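Local atomic coordinates of ATP-dependent CLP protease, putative (Plasmodium falciparum, PDB entry 2F6I), a protein that probably cleaves proteins into small peptides, as the serine-type proteolytic partner of an ATP-dependent Clp chaperone, this chain being its catalytic domain. Residues L160-L165 / K178-D183; Y184-N187 / Q193-I196. All blocks are in the same frame, centred on the assembly; numbering follows the deposited sequence.

Contact 1: residues L160-L165 / K178-D183; sequences LLYHYL and KDSDRD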
# COMPACT_ATOMS: atom_id res chain seq x y z
N LEU C 160 3.12 -1.45 40.92
CA LEU C 160 4.35 -2.09 41.37
C LEU C 160 5.54 -1.21 41.03
O LEU C 160 6.47 -1.07 41.83
CB LEU C 160 4.50 -3.47 40.71
CG LEU C 160 5.70 -4.33 41.10
CD1 LEU C 160 5.72 -4.52 42.61
CD2 LEU C 160 5.60 -5.68 40.40
N LEU C 161 5.51 -0.60 39.85
CA LEU C 161 6.59 0.29 39.43
C LEU C 161 6.66 1.42 40.45
O LEU C 161 7.74 1.78 40.93
CB LEU C 161 6.31 0.84 38.03
CG LEU C 161 7.37 1.71 37.33
CD1 LEU C 161 7.01 1.87 35.87
CD2 LEU C 161 7.47 3.08 38.00
N TYR C 162 5.50 1.98 40.79
CA TYR C 162 5.43 3.07 41.75
C TYR C 162 6.06 2.66 43.08
O TYR C 162 6.83 3.43 43.66
CB TYR C 162 3.97 3.50 41.98
CG TYR C 162 3.28 4.07 40.75
CD1 TYR C 162 4.00 4.83 39.82
CD2 TYR C 162 1.92 3.87 40.53
CE1 TYR C 162 3.37 5.37 38.70
CE2 TYR C 162 1.28 4.41 39.42
CZ TYR C 162 2.01 5.16 38.50
OH TYR C 162 1.39 5.68 37.39
N HIS C 163 5.73 1.47 43.57
CA HIS C 163 6.28 1.00 44.84
C HIS C 163 7.81 0.94 44.81
O HIS C 163 8.46 1.36 45.76
CB HIS C 163 5.72 -0.38 45.21
CG HIS C 163 4.36 -0.33 45.83
ND1 HIS C 163 3.22 -0.06 45.10
CD2 HIS C 163 3.96 -0.48 47.11
CE1 HIS C 163 2.18 -0.05 45.91
NE2 HIS C 163 2.60 -0.31 47.14
N TYR C 164 8.37 0.40 43.74
CA TYR C 164 9.82 0.30 43.62
C TYR C 164 10.47 1.67 43.57
O TYR C 164 11.52 1.89 44.17
CB TYR C 164 10.21 -0.51 42.38
CG TYR C 164 10.13 -2.00 42.57
CD1 TYR C 164 9.36 -2.80 41.73
CD2 TYR C 164 10.83 -2.62 43.61
CE1 TYR C 164 9.29 -4.18 41.91
CE2 TYR C 164 10.77 -4.00 43.80
CZ TYR C 164 9.99 -4.77 42.95
OH TYR C 164 9.92 -6.13 43.14
N LEU C 165 9.84 2.61 42.85
CA LEU C 165 10.40 3.95 42.76
C LEU C 165 10.32 4.61 44.13
O LEU C 165 11.22 5.35 44.53
CB LEU C 165 9.62 4.79 41.75
CG LEU C 165 10.22 6.19 41.56
CD1 LEU C 165 11.63 6.06 41.01
CD2 LEU C 165 9.35 7.01 40.61
N LYS C 178 0.57 10.45 41.72
CA LYS C 178 0.03 11.75 41.37
C LYS C 178 0.94 12.42 40.34
O LYS C 178 0.47 12.95 39.33
CB LYS C 178 -0.11 12.63 42.61
N ASP C 179 2.24 12.40 40.61
CA ASP C 179 3.20 13.01 39.70
C ASP C 179 3.21 12.35 38.32
O ASP C 179 3.30 13.03 37.30
CB ASP C 179 4.62 12.97 40.29
CG ASP C 179 4.78 13.93 41.45
OD1 ASP C 179 4.18 15.02 41.40
OD2 ASP C 179 5.52 13.60 42.40
N SER C 180 3.11 11.03 38.29
CA SER C 180 3.10 10.31 37.03
C SER C 180 1.87 10.68 36.19
O SER C 180 1.99 10.99 35.00
CB SER C 180 3.10 8.80 37.27
OG SER C 180 3.08 8.09 36.04
N ASP C 181 0.70 10.66 36.82
CA ASP C 181 -0.54 10.98 36.13
C ASP C 181 -0.60 12.39 35.55
O ASP C 181 -1.40 12.66 34.65
CB ASP C 181 -1.74 10.78 37.06
CG ASP C 181 -1.89 9.34 37.51
OD1 ASP C 181 -1.64 8.43 36.69
OD2 ASP C 181 -2.29 9.12 38.68
N ARG C 182 0.24 13.29 36.05
CA ARG C 182 0.23 14.66 35.54
C ARG C 182 1.39 14.98 34.60
O ARG C 182 1.70 16.15 34.39
CB ARG C 182 0.19 15.65 36.71
CG ARG C 182 1.43 15.69 37.60
CD ARG C 182 1.17 16.52 38.86
NE ARG C 182 2.36 16.73 39.67
CZ ARG C 182 3.24 17.71 39.48
NH1 ARG C 182 3.05 18.59 38.50
NH2 ARG C 182 4.30 17.82 40.26
N ASP C 183 2.00 13.95 34.03
CA ASP C 183 3.13 14.13 33.11
C ASP C 183 4.10 15.18 33.64
O ASP C 183 4.32 16.21 33.01
CB ASP C 183 2.63 14.57 31.73
CG ASP C 183 1.70 13.56 31.09
OD1 ASP C 183 2.04 12.35 31.09
OD2 ASP C 183 0.63 13.96 30.58
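The phenol of Tyr-162 and the side chain of Ser-180 form nearly all of this buried contact between helix 151-169 and the end of helix 173-181. The two hydroxyls meet at their ends, Tyr-162 OH lying 3.2 Å from Ser-180 OG in a weak hydrogen bond that either could donate. Behind it Ser-180 CB leans obliquely on the ring and comes within 3.7 Å of Tyr-162 CE1. Ser-180 swings its OG opposite the backbone N (chi1 180°), which carries the hydroxyl out to the phenol. At the margin the carboxylate of Asp-181 stays looser, with OD1 4.2 Å from Tyr-162 OH.

The pair joins two consecutive helices of the ClpP (peptidase S14) fold, and the side chain of Ser-180 lies about 4 Å from that of His-134, the predicted active-site histidine. Val-173, Ile-176 and Glu-177 extend the packing around Tyr-162, while Ile-133 touches Ser-180.

Just beyond, in the turn that follows, Arg-182 reaches back side-on to Asp-179, two of its nitrogens converging on a single oxygen: NE lies 3.0 Å from Asp-179 OD1 on its anti lone pair, and NH2 approaches the same OD1 from above the carboxylate plane. This salt bridge ties the loop residue Arg-182 back to the helix, and Asp-183 N also bonds to Ser-180 O at 3.1 Å.

Contact 2: residues Y184-N187 / Q193-I196; sequences YYMN and QYGI
Tyr-194 and Tyr-184 are each touched on one face by the thioether chain of Met-186, by different parts of it. Over the Tyr-194 ring sits the methyl CE, 4.2 Å from the ring centroid and only 6° off the normal, a CH-pi contact; the sulfur approaches the same ring obliquely, with SD 3.8 Å from Tyr-194 CG, making this a Met-aromatic contact. On the Tyr-184 ring it is CG of Met-186 that rests on one face, displaced toward the rim. The rings themselves barely meet: Tyr-194 CE1 stands at the edge of Tyr-184, near its plane, 4.4 Å from Tyr-184 CE2.

The contact packs the short, weakly bonded strand 185-186, at one side of the three-stranded mixed sheet as counted within this chain, against the end of the following helix 188-194. Backbone bonds between Met-186 and Ile-131 tie that strand to strand 130-132. Asn-187 is the helix N-cap, its side chain capping a backbone N of the first turn, and Gly-195 closes the other end in a Schellman motif with positive phi.

Tyr-194 swings its ring carbon CG opposite the backbone N (chi1 -157°), so that its side chain and that of Met-186 cross at about a right angle; its hydroxyl is hydrogen-bonded to Asp-179. Ile-133 touches both Met-186 and Tyr-194, and Leu-115 and Ala-116 of helix 109-116 pack on Ile-196. A bend at chi3 (-110°) turns the methyl of Met-186 off the line of its chain, and this CE also meets Ile-196, 3.8 Å from its CD1.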
# COMPACT_ATOMS: atom_id res chain seq x y z
N TYR C 184 4.68 14.89 34.79
CA TYR C 184 5.61 15.80 35.43
C TYR C 184 7.06 15.62 34.95
O TYR C 184 7.64 14.54 35.10
CB TYR C 184 5.50 15.64 36.95
CG TYR C 184 6.50 16.42 37.78
CD1 TYR C 184 6.87 17.71 37.43
CD2 TYR C 184 7.03 15.87 38.95
CE1 TYR C 184 7.77 18.45 38.22
CE2 TYR C 184 7.92 16.59 39.75
CZ TYR C 184 8.29 17.88 39.38
OH TYR C 184 9.17 18.58 40.16
N TYR C 185 7.61 16.67 34.35
CA TYR C 185 8.99 16.68 33.86
C TYR C 185 9.87 17.38 34.88
O TYR C 185 9.55 18.49 35.32
CB TYR C 185 9.10 17.44 32.53
CG TYR C 185 8.59 16.69 31.33
CD1 TYR C 185 7.24 16.36 31.20
CD2 TYR C 185 9.46 16.31 30.30
CE1 TYR C 185 6.77 15.68 30.08
CE2 TYR C 185 9.00 15.63 29.18
CZ TYR C 185 7.66 15.31 29.08
OH TYR C 185 7.20 14.63 27.98
N MET C 186 10.98 16.75 35.24
CA MET C 186 11.91 17.35 36.21
C MET C 186 13.23 17.66 35.53
O MET C 186 13.58 17.05 34.53
CB MET C 186 12.17 16.37 37.36
CG MET C 186 10.97 16.04 38.21
SD MET C 186 11.33 14.71 39.38
CE MET C 186 10.36 13.37 38.70
N ASN C 187 13.97 18.62 36.08
CA ASN C 187 15.29 18.93 35.55
C ASN C 187 16.24 18.18 36.48
O ASN C 187 15.80 17.62 37.49
CB ASN C 187 15.58 20.43 35.57
CG ASN C 187 15.51 21.03 36.97
OD1 ASN C 187 16.06 20.49 37.93
ND2 ASN C 187 14.84 22.18 37.08
N GLN C 193 16.39 16.37 44.23
CA GLN C 193 15.54 16.72 45.37
C GLN C 193 14.43 15.69 45.53
O GLN C 193 13.93 15.46 46.64
CB GLN C 193 14.93 18.10 45.17
CG GLN C 193 15.96 19.19 44.93
CD GLN C 193 15.32 20.53 44.60
OE1 GLN C 193 14.47 20.62 43.70
NE2 GLN C 193 15.72 21.57 45.32
N TYR C 194 14.04 15.06 44.42
CA TYR C 194 12.99 14.05 44.43
C TYR C 194 13.55 12.75 45.01
O TYR C 194 12.81 11.93 45.55
CB TYR C 194 12.50 13.80 43.01
CG TYR C 194 11.09 13.24 42.91
CD1 TYR C 194 9.98 14.08 42.94
CD2 TYR C 194 10.88 11.87 42.76
CE1 TYR C 194 8.69 13.57 42.82
CE2 TYR C 194 9.59 11.35 42.65
CZ TYR C 194 8.50 12.20 42.68
OH TYR C 194 7.23 11.69 42.54
N GLY C 195 14.86 12.57 44.88
CA GLY C 195 15.49 11.37 45.40
C GLY C 195 15.78 10.32 44.34
O GLY C 195 16.01 9.15 44.67
N ILE C 196 15.75 10.72 43.07
CA ILE C 196 16.01 9.81 41.96
C ILE C 196 17.51 9.67 41.71
O ILE C 196 18.01 8.58 41.44
CB ILE C 196 15.31 10.28 40.67
CG1 ILE C 196 13.79 10.19 40.85
CG2 ILE C 196 15.77 9.45 39.48
CD1 ILE C 196 12.99 10.76 39.70

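Contact 1 closes before contact 2 opens, so the two come in series along the chain, with centres 12 Å apart on the same side of the chain's centre. Helix 173-181 supplies the second half of contact 1 and leads directly into strand 185-186, which starts contact 2 and is followed by helix 188-194. They are joined by a probable hydrogen bond, Asp-179 OD2 to Tyr-194 OH at 2.6 Å, and by Tyr-184 CB packing on the carbonyl O of Asp-179. Contact 1 joins helices 151-169 and 173-181, and contact 2 folds strand 185-186 of the mixed sheet onto helix 188-194, near the predicted active-site His-134, whose side chain is about 6 Å from that of Tyr-184.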